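Local coordinates for RND efflux system, outer membrane lipoprotein, NodT family (Burkholderia mallei, PDB 6U94), which probably serves as the outer membrane channel of an RND-type efflux system, a lipoprotein of the outer membrane factor family that lets substrates leave the cell, at residues Arg83-Ile88 with Asp125-Leu130; Glu169-Tyr174 with Ala242-Leu246; Leu341-Asn345 with Val358-Val364. All blocks are in the same frame, centred on the assembly; numbering follows the deposited sequence.

Interaction 1 (Arg83-Ile88 with Asp125-Leu130)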
loop_
_atom_site.group_PDB
_atom_site.type_symbol
_atom_site.label_atom_id
_atom_site.label_comp_id
_atom_site.label_asym_id
_atom_site.label_seq_id
_atom_site.Cartn_x
_atom_site.Cartn_y
_atom_site.Cartn_z
ATOM N N ARG A 83 4.889 11.407 5.000
ATOM C CA ARG A 83 5.534 10.136 4.690
ATOM C C ARG A 83 6.816 9.955 5.492
ATOM O O ARG A 83 7.112 8.852 5.965
ATOM C CB ARG A 83 5.820 10.048 3.191
ATOM C CG ARG A 83 4.581 9.835 2.341
ATOM C CD ARG A 83 4.859 10.106 0.874
ATOM N NE ARG A 83 6.006 9.351 0.380
ATOM C CZ ARG A 83 5.947 8.088 -0.030
ATOM N NH1 ARG A 83 4.793 7.434 0.003
ATOM N NH2 ARG A 83 7.042 7.481 -0.467
ATOM N N ALA A 84 7.587 11.032 5.660
ATOM C CA ALA A 84 8.806 10.948 6.457
ATOM C C ALA A 84 8.499 10.683 7.924
ATOM O O ALA A 84 9.324 10.096 8.633
ATOM C CB ALA A 84 9.624 12.233 6.312
ATOM N N LEU A 85 7.320 11.096 8.396
ATOM C CA LEU A 85 6.991 10.905 9.802
ATOM C C LEU A 85 6.686 9.446 10.118
ATOM O O LEU A 85 7.120 8.929 11.152
ATOM C CB LEU A 85 5.811 11.792 10.196
ATOM C CG LEU A 85 6.150 13.250 10.519
ATOM C CD1 LEU A 85 4.916 14.005 10.988
ATOM C CD2 LEU A 85 7.254 13.320 11.563
ATOM N N TYR A 86 5.949 8.760 9.241
ATOM C CA TYR A 86 5.415 7.449 9.581
ATOM C C TYR A 86 5.732 6.339 8.588
ATOM O O TYR A 86 5.452 5.180 8.902
ATOM C CB TYR A 86 3.887 7.525 9.742
ATOM C CG TYR A 86 3.135 7.231 8.465
ATOM C CD1 TYR A 86 3.053 8.177 7.450
ATOM C CD2 TYR A 86 2.513 6.003 8.268
ATOM C CE1 TYR A 86 2.371 7.909 6.276
ATOM C CE2 TYR A 86 1.831 5.724 7.100
ATOM C CZ TYR A 86 1.761 6.682 6.106
ATOM O OH TYR A 86 1.081 6.416 4.938
ATOM N N ARG A 87 6.292 6.635 7.417
ATOM C CA ARG A 87 6.353 5.607 6.385
ATOM C C ARG A 87 7.761 5.333 5.868
ATOM O O ARG A 87 8.156 4.169 5.748
ATOM C CB ARG A 87 5.441 5.986 5.217
ATOM C CG ARG A 87 5.171 4.835 4.262
ATOM C CD ARG A 87 4.010 5.151 3.341
ATOM N NE ARG A 87 3.647 4.009 2.507
ATOM C CZ ARG A 87 2.732 4.050 1.543
ATOM N NH1 ARG A 87 2.084 5.180 1.282
ATOM N NH2 ARG A 87 2.466 2.959 0.836
ATOM N N ILE A 88 8.520 6.387 5.552
ATOM C CA ILE A 88 9.808 6.204 4.882
ATOM C C ILE A 88 10.751 5.370 5.742
ATOM O O ILE A 88 11.418 4.451 5.248
ATOM C CB ILE A 88 10.433 7.565 4.527
ATOM C CG1 ILE A 88 9.437 8.427 3.751
ATOM C CG2 ILE A 88 11.701 7.368 3.712
ATOM C CD1 ILE A 88 9.022 7.830 2.431
ATOM N N ASP A 125 14.063 3.855 1.344
ATOM C CA ASP A 125 13.539 4.255 0.042
ATOM C C ASP A 125 12.455 5.319 0.188
ATOM O O ASP A 125 11.378 5.050 0.724
ATOM C CB ASP A 125 12.981 3.046 -0.710
ATOM C CG ASP A 125 12.484 3.402 -2.099
ATOM O OD1 ASP A 125 13.011 4.365 -2.698
ATOM O OD2 ASP A 125 11.556 2.725 -2.591
ATOM N N ALA A 126 12.743 6.526 -0.303
ATOM C CA ALA A 126 11.803 7.633 -0.171
ATOM C C ALA A 126 10.562 7.459 -1.035
ATOM O O ALA A 126 9.555 8.124 -0.782
ATOM C CB ALA A 126 12.495 8.952 -0.520
ATOM N N SER A 127 10.606 6.583 -2.039
ATOM C CA SER A 127 9.523 6.433 -3.001
ATOM C C SER A 127 8.632 5.231 -2.715
ATOM O O SER A 127 7.888 4.804 -3.604
ATOM C CB SER A 127 10.089 6.335 -4.417
ATOM O OG SER A 127 10.774 7.522 -4.774
ATOM N N VAL A 128 8.681 4.684 -1.496
ATOM C CA VAL A 128 7.945 3.459 -1.196
ATOM C C VAL A 128 6.451 3.694 -1.368
ATOM O O VAL A 128 5.891 4.676 -0.863
ATOM C CB VAL A 128 8.283 2.957 0.217
ATOM C CG1 VAL A 128 8.083 4.052 1.255
ATOM C CG2 VAL A 128 7.440 1.737 0.563
ATOM N N GLY A 129 5.799 2.796 -2.105
ATOM C CA GLY A 129 4.371 2.903 -2.324
ATOM C C GLY A 129 3.943 3.981 -3.296
ATOM O O GLY A 129 2.776 4.378 -3.285
ATOM N N LEU A 130 4.850 4.462 -4.143
ATOM C CA LEU A 130 4.541 5.493 -5.123
ATOM C C LEU A 130 4.534 4.903 -6.528
ATOM O O LEU A 130 5.416 4.118 -6.888
ATOM C CB LEU A 130 5.548 6.645 -5.048
ATOM C CG LEU A 130 5.569 7.459 -3.753
ATOM C CD1 LEU A 130 6.509 8.650 -3.884
ATOM C CD2 LEU A 130 4.163 7.909 -3.384
#

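Interaction 2 (Glu169-Tyr174 with Ala242-Leu246)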
loop_
_atom_site.group_PDB
_atom_site.type_symbol
_atom_site.label_atom_id
_atom_site.label_comp_id
_atom_site.label_asym_id
_atom_site.label_seq_id
_atom_site.Cartn_x
_atom_site.Cartn_y
_atom_site.Cartn_z
ATOM N N GLU A 169 -2.505 8.712 0.374
ATOM C CA GLU A 169 -1.665 8.830 1.558
ATOM C C GLU A 169 -2.496 9.017 2.820
ATOM O O GLU A 169 -2.104 8.547 3.893
ATOM C CB GLU A 169 -0.676 9.983 1.393
ATOM C CG GLU A 169 0.568 9.845 2.256
ATOM C CD GLU A 169 1.400 8.627 1.889
ATOM O OE1 GLU A 169 1.795 8.502 0.711
ATOM O OE2 GLU A 169 1.654 7.788 2.778
ATOM N N VAL A 170 -3.641 9.695 2.716
ATOM C CA VAL A 170 -4.545 9.797 3.859
ATOM C C VAL A 170 -5.092 8.423 4.223
ATOM O O VAL A 170 -5.198 8.074 5.406
ATOM C CB VAL A 170 -5.680 10.794 3.559
ATOM C CG1 VAL A 170 -6.736 10.744 4.652
ATOM C CG2 VAL A 170 -5.125 12.207 3.416
ATOM N N ALA A 171 -5.438 7.619 3.215
ATOM C CA ALA A 171 -6.005 6.299 3.476
ATOM C C ALA A 171 -4.969 5.368 4.092
ATOM O O ALA A 171 -5.252 4.671 5.074
ATOM C CB ALA A 171 -6.566 5.701 2.185
ATOM N N ASN A 172 -3.759 5.343 3.530
ATOM C CA ASN A 172 -2.729 4.456 4.060
ATOM C C ASN A 172 -2.303 4.863 5.464
ATOM O O ASN A 172 -1.886 4.009 6.254
ATOM C CB ASN A 172 -1.518 4.430 3.131
ATOM C CG ASN A 172 -0.499 3.377 3.532
ATOM O OD1 ASN A 172 -0.697 2.186 3.286
ATOM N ND2 ASN A 172 0.595 3.808 4.147
ATOM N N THR A 173 -2.401 6.153 5.793
ATOM C CA THR A 173 -2.013 6.608 7.124
ATOM C C THR A 173 -3.068 6.257 8.168
ATOM O O THR A 173 -2.727 5.852 9.285
ATOM C CB THR A 173 -1.753 8.114 7.109
ATOM O OG1 THR A 173 -0.732 8.404 6.150
ATOM C CG2 THR A 173 -1.291 8.596 8.472
ATOM N N TYR A 174 -4.349 6.413 7.827
ATOM C CA TYR A 174 -5.408 6.057 8.767
ATOM C C TYR A 174 -5.506 4.547 8.935
ATOM O O TYR A 174 -5.766 4.055 10.040
ATOM C CB TYR A 174 -6.742 6.638 8.299
ATOM C CG TYR A 174 -7.919 6.290 9.185
ATOM C CD1 TYR A 174 -8.038 6.827 10.459
ATOM C CD2 TYR A 174 -8.921 5.435 8.739
ATOM C CE1 TYR A 174 -9.117 6.518 11.270
ATOM C CE2 TYR A 174 -10.003 5.119 9.543
ATOM C CZ TYR A 174 -10.096 5.663 10.807
ATOM O OH TYR A 174 -11.172 5.349 11.606
ATOM N N ALA A 242 1.316 12.439 11.166
ATOM C CA ALA A 242 1.239 12.470 9.710
ATOM C C ALA A 242 -0.195 12.669 9.240
ATOM O O ALA A 242 -0.438 13.353 8.238
ATOM C CB ALA A 242 1.822 11.181 9.126
ATOM N N LEU A 243 -1.158 12.084 9.955
ATOM C CA LEU A 243 -2.558 12.256 9.585
ATOM C C LEU A 243 -2.988 13.709 9.734
ATOM O O LEU A 243 -3.727 14.236 8.894
ATOM C CB LEU A 243 -3.438 11.340 10.435
ATOM C CG LEU A 243 -4.853 11.065 9.929
ATOM C CD1 LEU A 243 -4.818 10.570 8.494
ATOM C CD2 LEU A 243 -5.543 10.048 10.824
ATOM N N ALA A 244 -2.527 14.376 10.797
ATOM C CA ALA A 244 -2.842 15.789 10.977
ATOM C C ALA A 244 -2.218 16.635 9.875
ATOM O O ALA A 244 -2.843 17.582 9.385
ATOM C CB ALA A 244 -2.370 16.261 12.352
ATOM N N VAL A 245 -0.990 16.306 9.469
ATOM C CA VAL A 245 -0.348 17.026 8.374
ATOM C C VAL A 245 -1.116 16.819 7.076
ATOM O O VAL A 245 -1.307 17.759 6.292
ATOM C CB VAL A 245 1.123 16.586 8.235
ATOM C CG1 VAL A 245 1.758 17.221 7.003
ATOM C CG2 VAL A 245 1.907 16.940 9.485
ATOM N N LEU A 246 -1.578 15.590 6.834
ATOM C CA LEU A 246 -2.212 15.273 5.557
ATOM C C LEU A 246 -3.552 15.979 5.402
ATOM O O LEU A 246 -3.914 16.391 4.294
ATOM C CB LEU A 246 -2.384 13.762 5.417
ATOM C CG LEU A 246 -1.117 12.992 5.050
ATOM C CD1 LEU A 246 -1.383 11.496 5.054
ATOM C CD2 LEU A 246 -0.597 13.448 3.696
#

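Interaction 3 (Leu341-Asn345 with Val358-Val364)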
loop_
_atom_site.group_PDB
_atom_site.type_symbol
_atom_site.label_atom_id
_atom_site.label_comp_id
_atom_site.label_asym_id
_atom_site.label_seq_id
_atom_site.Cartn_x
_atom_site.Cartn_y
_atom_site.Cartn_z
ATOM N N LEU A 341 -3.628 2.992 -38.439
ATOM C CA LEU A 341 -3.958 4.374 -38.664
ATOM C C LEU A 341 -2.686 5.203 -38.636
ATOM O O LEU A 341 -1.815 4.965 -37.791
ATOM C CB LEU A 341 -4.928 4.885 -37.598
ATOM C CG LEU A 341 -6.373 4.420 -37.703
ATOM C CD1 LEU A 341 -7.069 4.557 -36.360
ATOM C CD2 LEU A 341 -7.060 5.256 -38.759
ATOM N N PRO A 342 -2.531 6.154 -39.554
ATOM C CA PRO A 342 -1.342 7.012 -39.523
ATOM C C PRO A 342 -1.299 7.821 -38.235
ATOM O O PRO A 342 -2.260 8.506 -37.874
ATOM C CB PRO A 342 -1.516 7.913 -40.754
ATOM C CG PRO A 342 -2.462 7.163 -41.640
ATOM C CD PRO A 342 -3.391 6.438 -40.715
ATOM N N ILE A 343 -0.173 7.728 -37.532
ATOM C CA ILE A 343 -0.036 8.494 -36.302
ATOM C C ILE A 343 0.215 9.964 -36.612
ATOM O O ILE A 343 -0.255 10.846 -35.885
ATOM C CB ILE A 343 1.070 7.883 -35.425
ATOM C CG1 ILE A 343 0.618 6.511 -34.915
ATOM C CG2 ILE A 343 1.414 8.796 -34.265
ATOM C CD1 ILE A 343 1.654 5.785 -34.084
ATOM N N PHE A 344 0.916 10.255 -37.700
ATOM C CA PHE A 344 1.251 11.620 -38.071
ATOM C C PHE A 344 0.558 12.009 -39.370
ATOM O O PHE A 344 0.468 11.205 -40.305
ATOM C CB PHE A 344 2.761 11.790 -38.222
ATOM C CG PHE A 344 3.520 11.577 -36.950
ATOM C CD1 PHE A 344 3.573 12.570 -35.987
ATOM C CD2 PHE A 344 4.175 10.379 -36.712
ATOM C CE1 PHE A 344 4.271 12.376 -34.808
ATOM C CE2 PHE A 344 4.872 10.178 -35.537
ATOM C CZ PHE A 344 4.922 11.180 -34.585
ATOM N N ASN A 345 0.067 13.248 -39.419
ATOM C CA ASN A 345 -0.477 13.782 -40.661
ATOM C C ASN A 345 0.616 14.081 -41.676
ATOM O O ASN A 345 0.324 14.193 -42.870
ATOM C CB ASN A 345 -1.293 15.046 -40.375
ATOM C CG ASN A 345 -2.361 14.826 -39.318
ATOM O OD1 ASN A 345 -3.471 14.388 -39.621
ATOM N ND2 ASN A 345 -2.028 15.130 -38.069
ATOM N N VAL A 358 8.375 5.045 -36.973
ATOM C CA VAL A 358 7.523 5.807 -36.066
ATOM C C VAL A 358 8.111 5.821 -34.658
ATOM O O VAL A 358 7.888 6.767 -33.892
ATOM C CB VAL A 358 6.091 5.235 -36.090
ATOM C CG1 VAL A 358 5.195 5.966 -35.112
ATOM C CG2 VAL A 358 5.509 5.330 -37.492
ATOM N N ARG A 359 8.882 4.796 -34.295
ATOM C CA ARG A 359 9.492 4.769 -32.973
ATOM C C ARG A 359 10.667 5.729 -32.846
ATOM O O ARG A 359 11.089 6.022 -31.723
ATOM C CB ARG A 359 9.946 3.350 -32.623
ATOM C CG ARG A 359 8.806 2.395 -32.324
ATOM C CD ARG A 359 9.277 1.244 -31.450
ATOM N NE ARG A 359 8.202 0.298 -31.170
ATOM C CZ ARG A 359 8.031 -0.846 -31.823
ATOM N NH1 ARG A 359 8.875 -1.190 -32.787
ATOM N NH2 ARG A 359 7.024 -1.648 -31.507
ATOM N N ARG A 360 11.207 6.223 -33.964
ATOM C CA ARG A 360 12.270 7.216 -33.886
ATOM C C ARG A 360 11.769 8.577 -33.424
ATOM O O ARG A 360 12.588 9.431 -33.067
ATOM C CB ARG A 360 12.976 7.347 -35.234
ATOM C CG ARG A 360 14.023 6.274 -35.473
ATOM C CD ARG A 360 14.929 6.614 -36.647
ATOM N NE ARG A 360 14.335 6.257 -37.932
ATOM C CZ ARG A 360 14.357 5.031 -38.447
ATOM N NH1 ARG A 360 14.937 4.039 -37.782
ATOM N NH2 ARG A 360 13.799 4.793 -39.625
ATOM N N ASP A 361 10.457 8.800 -33.423
ATOM C CA ASP A 361 9.897 9.997 -32.816
ATOM C C ASP A 361 9.887 9.834 -31.302
ATOM O O ASP A 361 9.456 8.798 -30.782
ATOM C CB ASP A 361 8.485 10.260 -33.346
ATOM C CG ASP A 361 7.820 11.449 -32.676
ATOM O OD1 ASP A 361 7.299 11.288 -31.555
ATOM O OD2 ASP A 361 7.833 12.552 -33.266
ATOM N N ILE A 362 10.367 10.859 -30.596
ATOM C CA ILE A 362 10.560 10.745 -29.155
ATOM C C ILE A 362 9.226 10.685 -28.423
ATOM O O ILE A 362 9.109 10.015 -27.388
ATOM C CB ILE A 362 11.435 11.909 -28.653
ATOM C CG1 ILE A 362 12.763 11.929 -29.412
ATOM C CG2 ILE A 362 11.679 11.799 -27.156
ATOM C CD1 ILE A 362 13.491 10.597 -29.414
ATOM N N ASN A 363 8.201 11.363 -28.941
ATOM C CA ASN A 363 6.909 11.366 -28.265
ATOM C C ASN A 363 6.134 10.074 -28.489
ATOM O O ASN A 363 5.301 9.709 -27.653
ATOM C CB ASN A 363 6.076 12.565 -28.719
ATOM C CG ASN A 363 6.744 13.885 -28.404
ATOM O OD1 ASN A 363 6.862 14.272 -27.241
ATOM N ND2 ASN A 363 7.187 14.585 -29.443
ATOM N N VAL A 364 6.383 9.375 -29.597
ATOM C CA VAL A 364 5.739 8.085 -29.815
ATOM C C VAL A 364 6.418 7.000 -28.987
ATOM O O VAL A 364 5.750 6.174 -28.352
ATOM C CB VAL A 364 5.737 7.733 -31.313
ATOM C CG1 VAL A 364 5.128 6.365 -31.530
ATOM C CG2 VAL A 364 4.977 8.785 -32.110
#

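Interaction 1 (Arg83-Ile88 with Asp125-Leu130)
R83 reaches from the last turn of helix 72-86 into the loop 125-130 and holds it by two backbone carbonyls. Its NH2 donates to A126 O at 2.6 Å, and V128 O is gripped end-on by NH1 and NH2 together, each at 3.1 Å. Both oxygens lie in the guanidinium plane, where the N-H groups point; the chain bends at chi3 (53°) to turn that edge to the loop. L130 lies against one face of the same group, with CG 3.3 Å above the plane and toward its rim. Arginine suits this place because its flat, many-donor end can bind several carbonyls and still take aliphatic packing on a face.

This is the close part, centred on the buried R83. R87 is looser: V128 O sits 4.0 Å over the centre of its guanidinium face. G129 has no side chain to block R87 NH2, which comes to 3.7 Å from its CA; its positive phi (74°) also favours glycine. Toward the exposed end, where A126 and D125 lie at the surface, I88 CD1 comes to 3.3 Å from A126 O and more loosely, 4.1 Å, to V128 CG1.

Two successive turns, type I from D125 to V128 and type II from S127 to L130, thus give A126 O and V128 O to R83 where helix 72-86 ends. In this helix-rich outer membrane factor fold, R83 and R87 also share salt bridges to the E169 carboxylate on helix 156-203.

Interaction 2 (Glu169-Tyr174 with Ala242-Leu246)
L246 and T173 point at each other tip to tip, with L246 CD1 3.3 Å from T173 OG1, and around this meeting the helices 156-203 and 211-247 pack side by side. The axes of the two short segments come within 9.7 Å and run nearly antiparallel, at an angle of 158°.

L246 carries much of the contact. Its CG stands anti to the carbonyl carbon (chi1 -77°), which sends the branched end across helix 156-203: CD1 also reaches E169 O, equally close, and both methyls cross the aliphatic CB and CG of E169 at an angle. Nearer its root, L246 CB slides past V170 CG2 in the opposite direction, at 3.7 Å. A leucine suits this position because one flexible branched chain can fill the groove between E169, V170 and T173.

L243 meets the next turn of that helix, at V170, T173 and Y174. Its chi1 of -162° swings the side chain toward the facing helix, where CB runs counter to T173 CG2 at 4.0 Å and CD1 lies 4.0 Å from V170 O. The other methyl, CD2, meets the edge of the Y174 ring near its plane, 4.1 Å from CD1 of that ring. A242 offers only its small methyl to T173 CG2, and the same methyl packs against Y86.

Threonine works here because its two branches divide the labour: CG2 joins the apolar layer, while OG1 donates to E169 O at 2.6 Å. That oxygen also accepts the helix bond from T173 N, so the L246 methyl packs against polar atoms already bonded within their own helix. With the E169 carboxylate turned to Y86, R83 and R87, no hydrogen bond links the two segments; van der Waals contact, largely apolar, holds them.

Interaction 3 (Leu341-Asn345 with Val358-Val364)
F344 and I343, in the loop after helix 321-326, insert their side chains beside the N-capped start of the long helix 362-415. The CB atoms of both head for 358-364, and the first torsion sets where the branches go: I343 CG1 (chi1 -68°) and F344 CG (chi1 -64°) each lie anti to the carbonyl carbon.

I343 continues extended, so that CD1 reaches V358 CG1 at 3.7 Å, while its CG2 branch approaches V364 CG2 and also lies against one face of the F344 ring. In both valines CG1 is anti to the backbone N, yet they use different methyls: V358 offers CG1 and V364 offers CG2. Such beta-branched residues suit this buried seam, since their methyls are fixed close to the backbone.

The ring end of F344 meets V364 and D361 obliquely, with CZ touching both and lying 3.4 Å from V364 CG2. Its plane is inclined by 52° to the D361 carboxylate. Aspartate is apt at an N-cap: with CG anti to its backbone N, OD1 accepts from V364 N at 2.9 Å through its anti lone pair, while OD2 rests 3.5 Å from F344 CZ.

In the fold
Interactions 1 and 2 form one continuous region, their centres 12 Å apart. E169 and Y86 join them: Y86 OH lies 2.6 Å from E169 OE2 and 2.8 Å from N172 ND2, probable hydrogen bonds in both cases, and Y86 CD1 packs 3.7 Å from A242 CB. Thus the end of helix 72-86, with the loop it holds, is fastened to the helix pair 156-203 and 211-247. Interaction 3 stands apart, its centre about 37 Å from that of interaction 1 and about 42 Å from that of interaction 2, with nearest atoms about 22 and 29 Å away. It lies in the later half of the chain, where it joins a loop to the start of helix 362-415.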